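Local coordinates for choline kinase (Cryptosporidium parvum, PDB 3MES), which probably phosphorylates choline, and perhaps ethanolamine, with ATP in a magnesium-dependent kinase active site, at residues Ala395-Arg398 against Phe399-Leu403; Glu52-Ile55 against Gly56-Lys60; His179-Asn182 against Ser183-Asp187. All coordinates share one frame; numbering follows the deposited sequence.

Interaction 1 of 3, residues Ala395-Arg398 against Phe399-Leu403; sequences ANTR and FTHYL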
# COMPACT_ATOMS: atom_id res chain seq x y z
N ALA B 395 -13.25 9.34 -28.71
CA ALA B 395 -12.41 10.47 -29.07
C ALA B 395 -13.20 11.77 -28.94
O ALA B 395 -12.71 12.75 -28.39
CB ALA B 395 -11.87 10.30 -30.48
N ASN B 396 -14.42 11.77 -29.47
CA ASN B 396 -15.31 12.92 -29.34
C ASN B 396 -15.44 13.35 -27.89
O ASN B 396 -15.49 14.54 -27.58
CB ASN B 396 -16.70 12.58 -29.89
CG ASN B 396 -16.75 12.57 -31.40
OD1 ASN B 396 -17.72 12.11 -32.00
ND2 ASN B 396 -15.71 13.10 -32.03
N THR B 397 -15.49 12.37 -27.00
CA THR B 397 -15.65 12.64 -25.58
C THR B 397 -14.40 13.29 -24.98
O THR B 397 -14.49 14.33 -24.33
CB THR B 397 -16.02 11.36 -24.80
OG1 THR B 397 -17.19 10.78 -25.38
CG2 THR B 397 -16.29 11.68 -23.34
N ARG B 398 -13.24 12.69 -25.22
CA ARG B 398 -11.99 13.24 -24.71
C ARG B 398 -11.78 14.66 -25.21
O ARG B 398 -11.36 15.54 -24.46
CB ARG B 398 -10.80 12.36 -25.09
CG ARG B 398 -10.88 10.92 -24.59
CD ARG B 398 -11.24 10.84 -23.10
NE ARG B 398 -10.32 11.61 -22.25
CZ ARG B 398 -9.25 11.10 -21.65
NH1 ARG B 398 -8.93 9.82 -21.81
NH2 ARG B 398 -8.49 11.88 -20.89
N PHE B 399 -12.08 14.89 -26.49
CA PHE B 399 -11.97 16.23 -27.06
C PHE B 399 -12.94 17.18 -26.38
O PHE B 399 -12.55 18.25 -25.91
CB PHE B 399 -12.21 16.21 -28.58
CG PHE B 399 -11.15 15.49 -29.36
CD1 PHE B 399 -9.87 15.35 -28.85
CD2 PHE B 399 -11.42 14.97 -30.61
CE1 PHE B 399 -8.89 14.69 -29.57
CE2 PHE B 399 -10.45 14.32 -31.34
CZ PHE B 399 -9.18 14.18 -30.82
N THR B 400 -14.21 16.79 -26.33
CA THR B 400 -15.22 17.57 -25.63
C THR B 400 -14.69 17.97 -24.25
O THR B 400 -14.74 19.15 -23.88
CB THR B 400 -16.52 16.77 -25.45
OG1 THR B 400 -17.10 16.49 -26.74
CG2 THR B 400 -17.53 17.55 -24.61
N HIS B 401 -14.19 17.00 -23.50
CA HIS B 401 -13.73 17.24 -22.14
C HIS B 401 -12.50 18.15 -22.09
O HIS B 401 -12.30 18.86 -21.10
CB HIS B 401 -13.46 15.93 -21.40
CG HIS B 401 -14.71 15.19 -21.03
ND1 HIS B 401 -14.73 13.83 -20.80
CD2 HIS B 401 -15.98 15.61 -20.85
CE1 HIS B 401 -15.96 13.45 -20.49
NE2 HIS B 401 -16.74 14.52 -20.52
N TYR B 402 -11.69 18.13 -23.14
CA TYR B 402 -10.56 19.04 -23.24
C TYR B 402 -11.05 20.49 -23.23
O TYR B 402 -10.56 21.31 -22.46
CB TYR B 402 -9.74 18.79 -24.50
CG TYR B 402 -8.76 19.90 -24.78
CD1 TYR B 402 -7.49 19.88 -24.24
CD2 TYR B 402 -9.12 20.98 -25.58
CE1 TYR B 402 -6.59 20.90 -24.48
CE2 TYR B 402 -8.23 22.01 -25.83
CZ TYR B 402 -6.96 21.96 -25.27
OH TYR B 402 -6.07 22.97 -25.51
N LEU B 403 -11.99 20.78 -24.12
CA LEU B 403 -12.58 22.11 -24.21
C LEU B 403 -13.14 22.54 -22.86
O LEU B 403 -12.84 23.63 -22.37
CB LEU B 403 -13.68 22.14 -25.26
CG LEU B 403 -13.29 22.61 -26.67
CD1 LEU B 403 -11.79 22.56 -26.88
CD2 LEU B 403 -14.03 21.80 -27.73

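Interaction 2 of 3, residues Glu52-Ile55 against Gly56-Lys60; sequences EIII and GICRK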
# COMPACT_ATOMS: atom_id res chain seq x y z
N GLU B 52 -0.79 -27.62 -27.60
CA GLU B 52 0.30 -28.55 -27.31
C GLU B 52 1.66 -27.87 -27.45
O GLU B 52 2.60 -28.20 -26.74
CB GLU B 52 0.22 -29.78 -28.21
CG GLU B 52 0.71 -31.06 -27.55
CD GLU B 52 -0.17 -31.48 -26.39
OE1 GLU B 52 0.38 -31.84 -25.32
OE2 GLU B 52 -1.42 -31.45 -26.53
N ILE B 53 1.74 -26.92 -28.38
CA ILE B 53 2.99 -26.20 -28.63
C ILE B 53 3.29 -25.20 -27.52
O ILE B 53 4.45 -24.95 -27.20
CB ILE B 53 2.95 -25.47 -29.98
CG1 ILE B 53 3.15 -26.46 -31.13
CG2 ILE B 53 4.02 -24.38 -30.03
CD1 ILE B 53 3.04 -25.83 -32.51
N ILE B 54 2.24 -24.64 -26.94
CA ILE B 54 2.39 -23.72 -25.82
C ILE B 54 2.75 -24.50 -24.56
O ILE B 54 3.56 -24.06 -23.75
CB ILE B 54 1.09 -22.93 -25.57
CG1 ILE B 54 0.79 -22.03 -26.77
CG2 ILE B 54 1.21 -22.10 -24.30
CD1 ILE B 54 -0.55 -21.34 -26.70
N ILE B 55 2.15 -25.68 -24.41
CA ILE B 55 2.40 -26.54 -23.27
C ILE B 55 3.81 -27.14 -23.31
O ILE B 55 4.48 -27.25 -22.28
CB ILE B 55 1.35 -27.67 -23.18
CG1 ILE B 55 -0.04 -27.06 -23.01
CG2 ILE B 55 1.68 -28.62 -22.03
CD1 ILE B 55 -1.12 -28.08 -22.72
N GLY B 56 4.27 -27.50 -24.50
CA GLY B 56 5.64 -27.97 -24.66
C GLY B 56 6.64 -26.89 -24.31
O GLY B 56 7.63 -27.13 -23.62
N ILE B 57 6.38 -25.68 -24.79
CA ILE B 57 7.24 -24.53 -24.51
C ILE B 57 7.27 -24.20 -23.02
O ILE B 57 8.31 -23.78 -22.50
CB ILE B 57 6.79 -23.29 -25.31
CG1 ILE B 57 7.10 -23.48 -26.80
CG2 ILE B 57 7.46 -22.03 -24.77
CD1 ILE B 57 6.57 -22.38 -27.69
N CYS B 58 6.14 -24.39 -22.35
CA CYS B 58 6.04 -24.09 -20.92
C CYS B 58 6.78 -25.10 -20.04
O CYS B 58 7.53 -24.71 -19.15
CB CYS B 58 4.57 -23.99 -20.50
SG CYS B 58 3.71 -22.50 -21.07
N ARG B 59 6.56 -26.39 -20.28
CA ARG B 59 7.18 -27.41 -19.45
C ARG B 59 8.70 -27.38 -19.59
O ARG B 59 9.43 -27.79 -18.69
CB ARG B 59 6.66 -28.81 -19.80
CG ARG B 59 5.34 -28.83 -20.52
CD ARG B 59 4.39 -29.89 -19.97
NE ARG B 59 5.07 -31.03 -19.37
CZ ARG B 59 5.49 -32.10 -20.04
NH1 ARG B 59 5.33 -32.18 -21.35
NH2 ARG B 59 6.09 -33.09 -19.39
N LYS B 60 9.17 -26.87 -20.73
CA LYS B 60 10.59 -26.87 -21.04
C LYS B 60 11.32 -25.69 -20.41
O LYS B 60 12.52 -25.78 -20.12
CB LYS B 60 10.80 -26.87 -22.56
CG LYS B 60 12.25 -26.77 -22.98
CD LYS B 60 12.38 -26.82 -24.50
CE LYS B 60 13.84 -26.85 -24.92
NZ LYS B 60 13.98 -27.07 -26.39

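Interaction 3 of 3, residues His179-Asn182 against Ser183-Asp187; sequences HIIN and SKRAD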
# COMPACT_ATOMS: atom_id res chain seq x y z
N HIS B 179 8.43 6.38 -10.59
CA HIS B 179 8.88 7.66 -11.12
C HIS B 179 10.35 7.96 -10.84
O HIS B 179 11.02 8.59 -11.65
CB HIS B 179 7.99 8.78 -10.59
CG HIS B 179 6.74 8.99 -11.39
ND1 HIS B 179 6.08 10.20 -11.44
CD2 HIS B 179 6.05 8.15 -12.18
CE1 HIS B 179 5.03 10.09 -12.22
NE2 HIS B 179 4.98 8.85 -12.69
N ILE B 180 10.85 7.51 -9.69
CA ILE B 180 12.20 7.89 -9.25
C ILE B 180 13.33 7.06 -9.86
O ILE B 180 14.50 7.40 -9.72
CB ILE B 180 12.32 7.86 -7.71
CG1 ILE B 180 11.84 6.52 -7.15
CG2 ILE B 180 11.54 9.00 -7.08
CD1 ILE B 180 12.86 5.41 -7.25
N ILE B 181 12.99 5.97 -10.55
CA ILE B 181 14.01 5.06 -11.07
C ILE B 181 15.04 5.73 -11.97
O ILE B 181 16.20 5.32 -12.01
CB ILE B 181 13.39 3.85 -11.81
CG1 ILE B 181 12.63 4.33 -13.06
CG2 ILE B 181 12.50 3.05 -10.88
CD1 ILE B 181 11.87 3.22 -13.76
N ASN B 182 14.63 6.77 -12.70
CA ASN B 182 15.53 7.43 -13.64
C ASN B 182 16.50 8.39 -12.96
O ASN B 182 17.35 8.99 -13.62
CB ASN B 182 14.74 8.17 -14.74
CG ASN B 182 14.00 9.38 -14.21
OD1 ASN B 182 14.12 10.48 -14.76
ND2 ASN B 182 13.24 9.19 -13.15
N SER B 183 16.38 8.55 -11.65
CA SER B 183 17.28 9.44 -10.92
C SER B 183 17.89 8.78 -9.70
O SER B 183 18.88 9.25 -9.16
CB SER B 183 16.55 10.73 -10.52
OG SER B 183 15.59 10.49 -9.51
N LYS B 184 17.29 7.67 -9.26
CA LYS B 184 17.79 6.98 -8.07
C LYS B 184 18.22 5.55 -8.35
O LYS B 184 18.23 4.71 -7.46
CB LYS B 184 16.73 7.01 -6.96
CG LYS B 184 16.41 8.40 -6.45
CD LYS B 184 15.41 8.36 -5.31
CE LYS B 184 15.21 9.74 -4.70
NZ LYS B 184 14.18 9.72 -3.63
N ARG B 185 18.59 5.27 -9.60
CA ARG B 185 19.07 3.94 -9.96
C ARG B 185 20.30 3.99 -10.86
O ARG B 185 20.26 4.55 -11.95
CB ARG B 185 17.96 3.12 -10.63
CG ARG B 185 16.82 2.74 -9.70
CD ARG B 185 16.01 1.59 -10.27
NE ARG B 185 16.73 0.33 -10.20
CZ ARG B 185 16.57 -0.58 -9.24
NH1 ARG B 185 15.70 -0.36 -8.27
NH2 ARG B 185 17.28 -1.70 -9.26
N ALA B 186 21.38 3.38 -10.40
CA ALA B 186 22.62 3.35 -11.16
C ALA B 186 22.47 2.51 -12.43
O ALA B 186 23.14 2.76 -13.43
CB ALA B 186 23.77 2.84 -10.31
N ASP B 187 21.57 1.53 -12.38
CA ASP B 187 21.40 0.60 -13.50
C ASP B 187 20.38 1.09 -14.52
O ASP B 187 20.01 0.35 -15.43
CB ASP B 187 20.99 -0.78 -12.98
CG ASP B 187 19.67 -0.75 -12.25
OD1 ASP B 187 18.99 0.30 -12.28
OD2 ASP B 187 19.30 -1.78 -11.64

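Interaction 1 of 3, residues Ala395-Arg398 against Phe399-Leu403
With its first torsion at -64°, T400 turns OG1 back beside its own backbone N, and F399 (chi1 -68°) and H401 (chi1 -73°) fold their rings back the same way, each over a carbonyl oxygen one helical turn earlier. T400 OG1 thereby donates to N396 O at 2.7 Å, while T400 N reaches the same oxygen at 2.9 Å. The two donors arrive from opposite faces of the carbonyl plane, so a single oxygen carries both the routine i to i+4 helix bond and a side-chain hydroxyl. The F399 ring lays one face over A395 O, whose nearest ring atom is CG at 3.3 Å; its CE2 is 4.3 Å from A395 CB. T397 and H401 run side by side in the same direction: T397 CG2 packs against H401 CE1 at 3.4 Å, and T397 O sits over a face of the imidazole while accepting H401 N. R398 bends at chi2 and chi3; close to the bound decamethonium, NH1 bonds back to Y394 OH in the preceding turn, while NE and NH2 reach H368 ND1 and S367 OG of helix 364-376. H401 ND1 bonds to Y307 OH, which places H401 next to a magnesium-binding residue, consistent with a second-shell position. This turn belongs to helix 391-411. F399 and L403 lean on L224 of helix 222-231, R398 and F399 meet W371 and I376 of helix 364-376, and Y402 packs on L365 and I369, its OH bonding to E231 of helix 222-231.

Interaction 2 of 3, residues Glu52-Ile55 against Gly56-Lys60
E52 accepts G56 N through its carbonyl oxygen, O to N 2.9 Å, and begins the i to i+4 bonding of helix 51-61, a helix laid against the antiparallel five-stranded sheet of the nucleotide-binding lobe. Its carboxylate lies on the same side of the helix as the R59 guanidinium, but E52 OE1 and R59 NH1 are 6.4 Å apart, so any attraction is longer-range rather than a salt bridge. I53 follows on the exposed side. Its O takes I57 N at 3.2 Å from above the carbonyl plane, and its CG2 methyl touches the terminal I57 CD1 at 4.0 Å where the two branched chains cross obliquely. I57 CG1 is anti to its carbonyl carbon (chi1 -71°), which folds this branch back along the helix over I53 O. I54 turns to the sheet, packing on F87 and V89 of strand 85-91 and on F107 of strand 104-109, and F107 is touched by I57 and C58 as well. I54 O receives C58 N in a bent bond, N-H...O 139°. I55 is buried on I73 and V75 of strand 73-78, and its O accepts R59 N; crowding around this oxygen in the model leaves its exact position less certain. The placement of the R59 side chain is doubtful for the same reason, and with it the approach of its CD to the I55 CG2 methyl; R59 also touches I73 and E70. On the sheet-facing side, the C58 sulfur follows I54 one turn on, SG lying 4.1 Å from the I54 CG2 methyl.

Interaction 3 of 3, residues His179-Asn182 against Ser183-Asp187
Around I180 O the chain folds into a tight turn, S183 N and K184 N both donating to this one oxygen, at 2.9 and 2.8 Å. The two amides come in differently: K184 N lies almost in line with the carbonyl bond, whereas S183 N stands above the carbonyl plane. A third donor, S183 OG, reaches I180 O at a longer 3.3 Å, its chi1 of 70° placing the hydroxyl between the backbone N and the carbonyl carbon. Three donors, the hydroxyl the most distant, thus converge on this oxygen. From the same turn the extended aliphatic chain of K184 crosses I180, CD resting 3.9 Å from I180 CB, and carries NZ on to the carbonyl oxygen of T341. The turn lies in the connection between helix 165-179 and helix 198-214. R185 doubles back on I181: its CB approaches I181 O at 3.1 Å, and CD lies 3.8 Å from I181 CB, so the methylene part of the arginine covers the buried isoleucine, which itself packs on L130 of helix 120-132 and F264 of strand 262-265. A bend at chi3 (72°) then turns the guanidinium toward D187. The grip is side-on and two-pronged, NE to OD1 and NH2 to OD2, each 3.1 Å long and close to straight, with both oxygens met on their syn side and lying near the guanidinium plane. Y129 OH also bonds to D187 OD1, joining the loop salt bridge to helix 120-132.

Overall arrangement
The three contacts are separate local turns in distant parts of one kinase chain, interaction 2 first along the sequence, then interaction 3, then interaction 1. Interactions 1 and 2 lie on opposite sides of the chain's centre, their centres 46 Å apart, with the ligand-bound active site between them. Interaction 1 borders the decamethonium pocket, probably the choline site: the R398 side chain is about 4 Å from bound decamethonium and about 8 Å from a magnesium ion. Interaction 2 backs the nucleotide lobe, the C58 side chain about 13 Å from bound ADP. Interaction 3 lies away from these sites, with nearest atoms about 16 Å from interaction 1 and about 26 Å from interaction 2.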